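Side-chain contact in saposin-like protein (Necator americanus, PDB 3S63), which probably binds lipids and interacts with membranes, as a hookworm member of the saposin-like protein family: residues L14-G19 with K36-R41. Numbering follows the deposited sequence.
Sequences LRTVFG and KHECKR
V17 CG2 packs 3.5 Å from E38 CB and 3.7 Å from E38 CG, and E38 carries the packed part of the contact, its aliphatic stem against the valine and its carboxylate against the T16 methyl. V17 and E38 run past each other in opposite directions where the backbones come nearest, with V17 CA and E38 CA 7.0 Å apart. With E38 CG anti to the backbone N (chi1 165°), the chain reaches across to helix 3-20; the bend at chi2 (66°) then turns the carboxylate off the valine and toward T16. T16 meets the glutamate at about a right angle and offers its methyl: CG2 lies 3.2 Å from E38 OE1, a van der Waals contact. Its hydroxyl is used elsewhere, OG1 being hydrogen-bonded to I12 O one turn back in its own helix. Both V17 and E38 are buried, and V17 also touches L31, Q34 and L35 of helix 28-39.

The loose, solvent side lies at the exposed R41, which comes no closer to T16 than 4.3 Å, from NH1 to CG2, in an oblique approach. Within its own segment the model places R41 NH1 and E38 OE2 as a salt bridge, but its detailed geometry is doubtful because the position of OE2 is less certain. The contact, burying a modest 144 Å² over both segments, joins helix 3-20 to the end of helix 28-39, beside the C39-C49 disulfide to helix 46-65, an arrangement belonging to the disulfide-linked helical saposin fold.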
loop_
_atom_site.group_PDB
_atom_site.type_symbol
_atom_site.label_atom_id
_atom_site.label_comp_id
_atom_site.label_asym_id
_atom_site.label_seq_id
_atom_site.Cartn_x
_atom_site.Cartn_y
_atom_site.Cartn_z
ATOM N N LEU A 14 -0.867 1.191 2.881
ATOM C CA LEU A 14 -1.380 2.085 1.849
ATOM C C LEU A 14 -2.313 3.138 2.428
ATOM O O LEU A 14 -2.434 4.243 1.901
ATOM C CB LEU A 14 -2.127 1.290 0.781
ATOM C CG LEU A 14 -1.282 0.364 -0.075
ATOM C CD1 LEU A 14 -2.036 0.039 -1.327
ATOM C CD2 LEU A 14 0.032 1.037 -0.403
ATOM N N ARG A 15 -2.992 2.776 3.507
ATOM C CA ARG A 15 -3.985 3.642 4.117
ATOM C C ARG A 15 -3.295 4.714 4.930
ATOM O O ARG A 15 -3.697 5.873 4.924
ATOM C CB ARG A 15 -4.884 2.810 5.019
ATOM C CG ARG A 15 -5.908 3.600 5.784
ATOM C CD ARG A 15 -5.774 3.311 7.264
ATOM N NE ARG A 15 -6.637 2.220 7.702
ATOM C CZ ARG A 15 -6.283 1.309 8.603
ATOM N NH1 ARG A 15 -5.069 1.345 9.148
ATOM N NH2 ARG A 15 -7.140 0.357 8.952
ATOM N N THR A 16 -2.249 4.298 5.634
ATOM C CA THR A 16 -1.448 5.185 6.458
ATOM C C THR A 16 -0.751 6.247 5.605
ATOM O O THR A 16 -0.767 7.422 5.945
ATOM C CB THR A 16 -0.426 4.381 7.288
ATOM O OG1 THR A 16 -1.119 3.612 8.280
ATOM C CG2 THR A 16 0.533 5.295 7.996
ATOM N N VAL A 17 -0.162 5.834 4.487
ATOM C CA VAL A 17 0.482 6.770 3.571
ATOM C C VAL A 17 -0.539 7.677 2.872
ATOM O O VAL A 17 -0.264 8.853 2.623
ATOM C CB VAL A 17 1.339 6.046 2.512
ATOM C CG1 VAL A 17 1.751 7.010 1.396
ATOM C CG2 VAL A 17 2.553 5.364 3.167
ATOM N N PHE A 18 -1.716 7.147 2.557
ATOM C CA PHE A 18 -2.753 7.959 1.922
ATOM C C PHE A 18 -3.273 8.997 2.905
ATOM O O PHE A 18 -3.550 10.135 2.534
ATOM C CB PHE A 18 -3.903 7.087 1.445
ATOM C CG PHE A 18 -5.005 7.841 0.736
ATOM C CD1 PHE A 18 -4.947 8.065 -0.633
ATOM C CD2 PHE A 18 -6.127 8.282 1.426
ATOM C CE1 PHE A 18 -5.981 8.731 -1.303
ATOM C CE2 PHE A 18 -7.160 8.955 0.765
ATOM C CZ PHE A 18 -7.080 9.178 -0.597
ATOM N N GLY A 19 -3.407 8.591 4.160
ATOM C CA GLY A 19 -3.847 9.493 5.202
ATOM C C GLY A 19 -2.790 10.543 5.444
ATOM O O GLY A 19 -3.103 11.682 5.741
ATOM N N LYS A 36 8.159 3.964 1.011
ATOM C CA LYS A 36 9.400 3.391 1.566
ATOM C C LYS A 36 9.551 3.604 3.079
ATOM O O LYS A 36 9.845 2.657 3.811
ATOM C CB LYS A 36 10.637 3.918 0.817
ATOM C CG LYS A 36 10.766 3.362 -0.595
ATOM C CD LYS A 36 11.775 4.106 -1.470
ATOM C CE LYS A 36 13.223 3.883 -1.042
ATOM N NZ LYS A 36 14.187 4.286 -2.122
ATOM N N HIS A 37 9.340 4.838 3.543
ATOM C CA HIS A 37 9.404 5.152 4.973
ATOM C C HIS A 37 8.394 4.320 5.758
ATOM O O HIS A 37 8.672 3.848 6.856
ATOM C CB HIS A 37 9.170 6.658 5.214
ATOM C CG HIS A 37 9.026 7.030 6.664
ATOM N ND1 HIS A 37 7.845 6.874 7.363
ATOM C CD2 HIS A 37 9.916 7.544 7.546
ATOM C CE1 HIS A 37 8.016 7.268 8.615
ATOM N NE2 HIS A 37 9.264 7.680 8.750
ATOM N N GLU A 38 7.216 4.136 5.183
ATOM C CA GLU A 38 6.163 3.421 5.869
ATOM C C GLU A 38 6.448 1.920 5.902
ATOM O O GLU A 38 6.061 1.226 6.849
ATOM C CB GLU A 38 4.811 3.726 5.221
ATOM C CG GLU A 38 3.703 2.780 5.627
ATOM C CD GLU A 38 3.334 2.871 7.096
ATOM O OE1 GLU A 38 3.478 3.956 7.691
ATOM O OE2 GLU A 38 2.876 1.856 7.656
ATOM N N CYS A 39 7.132 1.420 4.876
ATOM C CA CYS A 39 7.567 0.014 4.850
ATOM C C CYS A 39 8.472 -0.326 6.021
ATOM O O CYS A 39 8.400 -1.423 6.579
ATOM C CB CYS A 39 8.312 -0.298 3.558
ATOM S SG CYS A 39 7.234 -0.482 2.164
ATOM N N LYS A 40 9.315 0.632 6.388
ATOM C CA LYS A 40 10.314 0.425 7.426
ATOM C C LYS A 40 9.774 0.519 8.851
ATOM O O LYS A 40 10.522 0.330 9.791
ATOM C CB LYS A 40 11.485 1.389 7.222
ATOM C CG LYS A 40 12.069 1.307 5.817
ATOM C CD LYS A 40 13.174 2.310 5.570
ATOM C CE LYS A 40 13.519 2.374 4.077
ATOM N NZ LYS A 40 14.557 3.407 3.766
ATOM N N ARG A 41 8.487 0.798 9.018
ATOM C CA ARG A 41 7.869 0.746 10.341
ATOM C C ARG A 41 7.505 -0.690 10.735
ATOM O O ARG A 41 7.115 -0.942 11.871
ATOM C CB ARG A 41 6.603 1.617 10.398
ATOM C CG ARG A 41 6.831 3.138 10.430
ATOM C CD ARG A 41 5.486 3.925 10.528
ATOM N NE ARG A 41 4.559 3.367 11.523
ATOM C CZ ARG A 41 3.453 2.673 11.239
ATOM N NH1 ARG A 41 3.098 2.459 9.980
ATOM N NH2 ARG A 41 2.685 2.196 12.215
#